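Local coordinates for tail spike protein gp49 (Pseudomonas phage LKA1, PDB 4RU4) that probably cleaves the O-specific polysaccharide of its Pseudomonas host as a lyase during virus entry, acting as the phage tailspike, at residues Cys361-Ile373 and Thr388-Val402. Residues are numbered along the deposited sequence; the frame is centred on the assembly and turned at random. Where two conformers were deposited one is given.
Sequences CTITNASGGWIVI and TLYTTGDPQPGNRGV. With CA (calcium ion), chain C.
Thr362, Ile363 and Thr364 pair in parallel register with Thr388, Leu389 and Tyr390, the short strand axes 4.8 Å apart and 13° from parallel. Ile363 bonds through both its backbone N and its O: N donates to Thr388 O (2.9 Å) and O accepts from Tyr390 N (3.0 Å). Beyond the strands both segments turn, and Val402 O receives Ile371 N at 2.8 Å and Val372 N in a longer bond, both in the carbonyl plane. Two backbone carbonyls, Gly368 O (2.6 Å) and Asp394 O (2.5 Å), bind one calcium ion, which four waters complete to six ligands. With its hydroxyl anti to the backbone N (chi1 173°), Thr391 donates from OG1 to Gly369 O at 2.8 Å and accepts from Gly393 N, an ST turn. Asn365 OD1 takes Thr392 N from above its carbonyl plane. Inside, Ile371 CD1 lies against Val402 CG1 (3.6 Å) and Leu389 CB. In one of two Arg400 conformers, Trp370 NE1 sits over a guanidinium face, the planes 59° apart. The segments lie on successive turns of the pectin lyase-like parallel beta-helix: strand 362-364 also pairs with 344-345, strand 388-390 with 428-431, and strand 372-377 lies between 349-352 and 403-405.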
loop_
_atom_site.group_PDB
_atom_site.type_symbol
_atom_site.label_atom_id
_atom_site.label_comp_id
_atom_site.label_asym_id
_atom_site.label_seq_id
_atom_site.Cartn_x
_atom_site.Cartn_y
_atom_site.Cartn_z
ATOM N N CYS B 361 0.990 -3.826 -6.605
ATOM C CA CYS B 361 1.888 -3.717 -7.751
ATOM C C CYS B 361 1.132 -3.682 -9.071
ATOM O O CYS B 361 0.034 -4.248 -9.197
ATOM C CB CYS B 361 2.849 -4.902 -7.797
ATOM S SG CYS B 361 3.980 -4.890 -6.401
ATOM N N THR B 362 1.737 -3.046 -10.073
ATOM C CA THR B 362 1.255 -3.174 -11.445
ATOM C C THR B 362 2.301 -4.020 -12.159
ATOM O O THR B 362 3.501 -3.691 -12.115
ATOM C CB THR B 362 1.141 -1.782 -12.127
ATOM O OG1 THR B 362 0.352 -0.929 -11.287
ATOM C CG2 THR B 362 0.481 -1.874 -13.500
ATOM N N ILE B 363 1.865 -5.100 -12.809
ATOM C CA ILE B 363 2.807 -6.075 -13.384
ATOM C C ILE B 363 2.367 -6.435 -14.797
ATOM O O ILE B 363 1.199 -6.794 -15.005
ATOM C CB ILE B 363 2.887 -7.386 -12.520
ATOM C CG1 ILE B 363 2.912 -7.068 -11.012
ATOM C CG2 ILE B 363 4.115 -8.241 -12.946
ATOM C CD1 ILE B 363 2.875 -8.317 -10.084
ATOM N N THR B 364 3.271 -6.316 -15.774
ATOM C CA THR B 364 2.987 -6.785 -17.124
ATOM C C THR B 364 3.650 -8.131 -17.420
ATOM O O THR B 364 4.449 -8.619 -16.641
ATOM C CB THR B 364 3.456 -5.796 -18.201
ATOM O OG1 THR B 364 4.884 -5.713 -18.162
ATOM C CG2 THR B 364 2.854 -4.426 -17.995
ATOM N N ASN B 365 3.307 -8.735 -18.562
ATOM C CA ASN B 365 3.784 -10.087 -18.889
ATOM C C ASN B 365 5.256 -10.174 -19.260
ATOM O O ASN B 365 5.862 -9.207 -19.768
ATOM C CB ASN B 365 2.962 -10.632 -20.062
ATOM C CG ASN B 365 3.041 -9.726 -21.306
ATOM O OD1 ASN B 365 2.409 -8.658 -21.360
ATOM N ND2 ASN B 365 3.784 -10.171 -22.318
ATOM N N ALA B 366 5.825 -11.338 -19.003
ATOM C CA ALA B 366 7.062 -11.778 -19.621
ATOM C C ALA B 366 6.768 -12.299 -21.041
ATOM O O ALA B 366 5.599 -12.336 -21.468
ATOM C CB ALA B 366 7.705 -12.874 -18.787
ATOM N N SER B 367 7.803 -12.750 -21.747
ATOM C CA SER B 367 7.636 -13.026 -23.177
ATOM C C SER B 367 6.663 -14.147 -23.449
ATOM O O SER B 367 5.955 -14.127 -24.463
ATOM C CB SER B 367 8.968 -13.315 -23.880
ATOM O OG SER B 367 9.503 -14.529 -23.449
ATOM N N GLY B 368 6.605 -15.104 -22.526
ATOM C CA GLY B 368 5.709 -16.227 -22.661
ATOM C C GLY B 368 4.237 -15.881 -22.525
ATOM O O GLY B 368 3.394 -16.697 -22.862
ATOM N N GLY B 369 3.916 -14.693 -22.021
ATOM C CA GLY B 369 2.520 -14.292 -21.909
ATOM C C GLY B 369 1.971 -14.400 -20.496
ATOM O O GLY B 369 0.898 -13.863 -20.190
ATOM N N TRP B 370 2.679 -15.113 -19.634
ATOM C CA TRP B 370 2.295 -15.209 -18.227
ATOM C C TRP B 370 2.730 -13.928 -17.506
ATOM O O TRP B 370 3.498 -13.131 -18.054
ATOM C CB TRP B 370 2.937 -16.438 -17.564
ATOM C CG TRP B 370 4.428 -16.583 -17.849
ATOM C CD1 TRP B 370 5.011 -17.364 -18.826
ATOM C CD2 TRP B 370 5.505 -15.940 -17.153
ATOM N NE1 TRP B 370 6.391 -17.239 -18.771
ATOM C CE2 TRP B 370 6.719 -16.372 -17.761
ATOM C CE3 TRP B 370 5.566 -15.036 -16.083
ATOM C CZ2 TRP B 370 7.977 -15.943 -17.323
ATOM C CZ3 TRP B 370 6.823 -14.595 -15.648
ATOM C CH2 TRP B 370 8.010 -15.056 -16.268
ATOM N N ILE B 371 2.206 -13.710 -16.297
ATOM C CA ILE B 371 2.528 -12.504 -15.534
ATOM C C ILE B 371 3.219 -12.836 -14.216
ATOM O O ILE B 371 4.180 -12.170 -13.816
ATOM C CB ILE B 371 1.252 -11.669 -15.247
ATOM C CG1 ILE B 371 0.567 -11.281 -16.559
ATOM C CG2 ILE B 371 1.583 -10.399 -14.425
ATOM C CD1 ILE B 371 -0.787 -10.602 -16.355
ATOM N N VAL B 372 2.731 -13.877 -13.537
ATOM C CA VAL B 372 3.369 -14.322 -12.317
ATOM C C VAL B 372 3.695 -15.789 -12.501
ATOM O O VAL B 372 2.810 -16.561 -12.831
ATOM C CB VAL B 372 2.442 -14.171 -11.082
ATOM C CG1 VAL B 372 3.133 -14.800 -9.861
ATOM C CG2 VAL B 372 2.116 -12.670 -10.856
ATOM N N ILE B 373 4.960 -16.159 -12.336
ATOM C CA ILE B 373 5.397 -17.555 -12.498
ATOM C C ILE B 373 5.986 -18.094 -11.180
ATOM O O ILE B 373 6.519 -17.334 -10.367
ATOM C CB ILE B 373 6.401 -17.706 -13.688
ATOM C CG1 ILE B 373 6.613 -19.181 -14.049
ATOM C CG2 ILE B 373 7.746 -17.014 -13.370
ATOM C CD1 ILE B 373 7.148 -19.411 -15.451
ATOM N N THR B 388 -2.625 -4.972 -10.062
ATOM C CA THR B 388 -3.145 -4.692 -11.386
ATOM C C THR B 388 -2.249 -5.450 -12.362
ATOM O O THR B 388 -1.034 -5.219 -12.402
ATOM C CB THR B 388 -3.090 -3.184 -11.646
ATOM O OG1 THR B 388 -3.966 -2.514 -10.734
ATOM C CG2 THR B 388 -3.475 -2.873 -13.110
ATOM N N LEU B 389 -2.827 -6.399 -13.102
ATOM C CA LEU B 389 -2.037 -7.301 -13.939
ATOM C C LEU B 389 -2.433 -7.108 -15.410
ATOM O O LEU B 389 -3.622 -6.973 -15.724
ATOM C CB LEU B 389 -2.274 -8.762 -13.532
ATOM C CG LEU B 389 -2.146 -9.077 -12.038
ATOM C CD1 LEU B 389 -2.584 -10.518 -11.802
ATOM C CD2 LEU B 389 -0.709 -8.872 -11.559
ATOM N N TYR B 390 -1.461 -7.073 -16.319
ATOM C CA TYR B 390 -1.788 -6.955 -17.750
ATOM C C TYR B 390 -0.898 -7.829 -18.600
ATOM O O TYR B 390 0.328 -7.769 -18.481
ATOM C CB TYR B 390 -1.669 -5.501 -18.247
ATOM C CG TYR B 390 -1.952 -5.309 -19.739
ATOM C CD1 TYR B 390 -3.001 -5.977 -20.376
ATOM C CD2 TYR B 390 -1.166 -4.452 -20.514
ATOM C CE1 TYR B 390 -3.256 -5.791 -21.732
ATOM C CE2 TYR B 390 -1.421 -4.263 -21.859
ATOM C CZ TYR B 390 -2.460 -4.940 -22.462
ATOM O OH TYR B 390 -2.713 -4.757 -23.805
ATOM N N THR B 391 -1.509 -8.616 -19.478
ATOM C CA THR B 391 -0.737 -9.352 -20.470
ATOM C C THR B 391 -1.260 -9.102 -21.882
ATOM O O THR B 391 -2.478 -9.033 -22.108
ATOM C CB THR B 391 -0.615 -10.876 -20.224
ATOM O OG1 THR B 391 0.034 -11.467 -21.356
ATOM C CG2 THR B 391 -1.960 -11.513 -20.065
ATOM N N THR B 392 -0.330 -8.923 -22.812
ATOM C CA THR B 392 -0.666 -8.740 -24.231
ATOM C C THR B 392 -0.631 -10.082 -24.965
ATOM O O THR B 392 -0.890 -10.147 -26.174
ATOM C CB THR B 392 0.377 -7.817 -24.939
ATOM O OG1 THR B 392 1.693 -8.360 -24.744
ATOM C CG2 THR B 392 0.342 -6.376 -24.391
ATOM N N GLY B 393 -0.295 -11.157 -24.251
ATOM C CA GLY B 393 -0.096 -12.448 -24.894
ATOM C C GLY B 393 -0.991 -13.546 -24.351
ATOM O O GLY B 393 -2.065 -13.277 -23.809
ATOM N N ASP B 394 -0.523 -14.785 -24.464
ATOM C CA ASP B 394 -1.300 -15.945 -24.054
ATOM C C ASP B 394 -0.313 -17.048 -23.721
ATOM O O ASP B 394 0.340 -17.564 -24.625
ATOM C CB ASP B 394 -2.178 -16.400 -25.237
ATOM C CG ASP B 394 -2.972 -17.657 -24.947
ATOM O OD1 ASP B 394 -2.945 -18.170 -23.800
ATOM O OD2 ASP B 394 -3.672 -18.124 -25.877
ATOM N N PRO B 395 -0.204 -17.415 -22.430
ATOM C CA PRO B 395 0.781 -18.420 -22.017
ATOM C C PRO B 395 0.317 -19.869 -22.215
ATOM O O PRO B 395 1.128 -20.796 -22.068
ATOM C CB PRO B 395 0.975 -18.118 -20.516
ATOM C CG PRO B 395 -0.414 -17.606 -20.071
ATOM C CD PRO B 395 -0.913 -16.804 -21.285
ATOM N N GLN B 396 -0.956 -20.075 -22.558
ATOM C CA GLN B 396 -1.448 -21.452 -22.716
ATOM C C GLN B 396 -0.717 -22.324 -23.761
ATOM O O GLN B 396 -0.530 -23.526 -23.519
ATOM C CB GLN B 396 -2.972 -21.491 -22.925
ATOM C CG GLN B 396 -3.555 -22.910 -22.861
ATOM C CD GLN B 396 -3.444 -23.630 -24.202
ATOM O OE1 GLN B 396 -3.391 -22.989 -25.258
ATOM N NE2 GLN B 396 -3.348 -24.961 -24.159
ATOM N N PRO B 397 -0.311 -21.750 -24.917
ATOM C CA PRO B 397 0.418 -22.630 -25.851
ATOM C C PRO B 397 1.722 -23.159 -25.254
ATOM O O PRO B 397 2.134 -24.260 -25.621
ATOM C CB PRO B 397 0.676 -21.716 -27.065
ATOM C CG PRO B 397 -0.563 -20.853 -27.087
ATOM C CD PRO B 397 -0.738 -20.501 -25.582
ATOM N N GLY B 398 2.332 -22.416 -24.327
ATOM C CA GLY B 398 3.472 -22.913 -23.567
ATOM C C GLY B 398 3.094 -23.676 -22.286
ATOM O O GLY B 398 3.949 -23.936 -21.420
ATOM N N ASN B 399 1.820 -24.046 -22.169
ATOM C CA ASN B 399 1.325 -24.846 -21.043
ATOM C C ASN B 399 1.370 -24.169 -19.664
ATOM O O ASN B 399 1.473 -24.846 -18.644
ATOM C CB ASN B 399 2.000 -26.232 -21.000
ATOM C CG ASN B 399 1.430 -27.185 -22.057
ATOM O OD1 ASN B 399 0.206 -27.277 -22.235
ATOM N ND2 ASN B 399 2.309 -27.865 -22.774
ATOM N N ARG B 400 1.282 -22.839 -19.645
ATOM C CA ARG B 400 1.382 -22.078 -18.411
ATOM C C ARG B 400 0.142 -21.212 -18.194
ATOM O O ARG B 400 -0.485 -20.769 -19.166
ATOM C CB ARG B 400 2.670 -21.225 -18.411
ATOM C CG ARG B 400 3.966 -22.066 -18.247
ATOM C CD ARG B 400 5.280 -21.280 -18.466
ATOM N NE ARG B 400 5.420 -20.810 -19.844
ATOM C CZ ARG B 400 6.516 -20.259 -20.363
ATOM N NH1 ARG B 400 7.609 -20.096 -19.641
ATOM N NH2 ARG B 400 6.503 -19.855 -21.623
ATOM N N GLY B 401 -0.214 -20.975 -16.929
ATOM C CA GLY B 401 -1.324 -20.072 -16.610
ATOM C C GLY B 401 -0.854 -18.634 -16.738
ATOM O O GLY B 401 0.356 -18.398 -16.851
ATOM N N VAL B 402 -1.779 -17.674 -16.729
ATOM C CA VAL B 402 -1.390 -16.262 -16.640
ATOM C C VAL B 402 -0.715 -16.059 -15.293
ATOM O O VAL B 402 0.295 -15.349 -15.171
ATOM C CB VAL B 402 -2.615 -15.324 -16.802
ATOM C CG1 VAL B 402 -2.233 -13.843 -16.504
ATOM C CG2 VAL B 402 -3.235 -15.506 -18.210
HETATM CA CA CA C . 2.694 -17.176 -25.367
HETATM O O HOH W 1 4.872 -16.504 -26.492
HETATM O O HOH W 2 2.029 -14.863 -25.895
HETATM O O HOH W 3 3.064 -19.567 -24.817
HETATM O O HOH W 4 1.804 -17.841 -27.468
#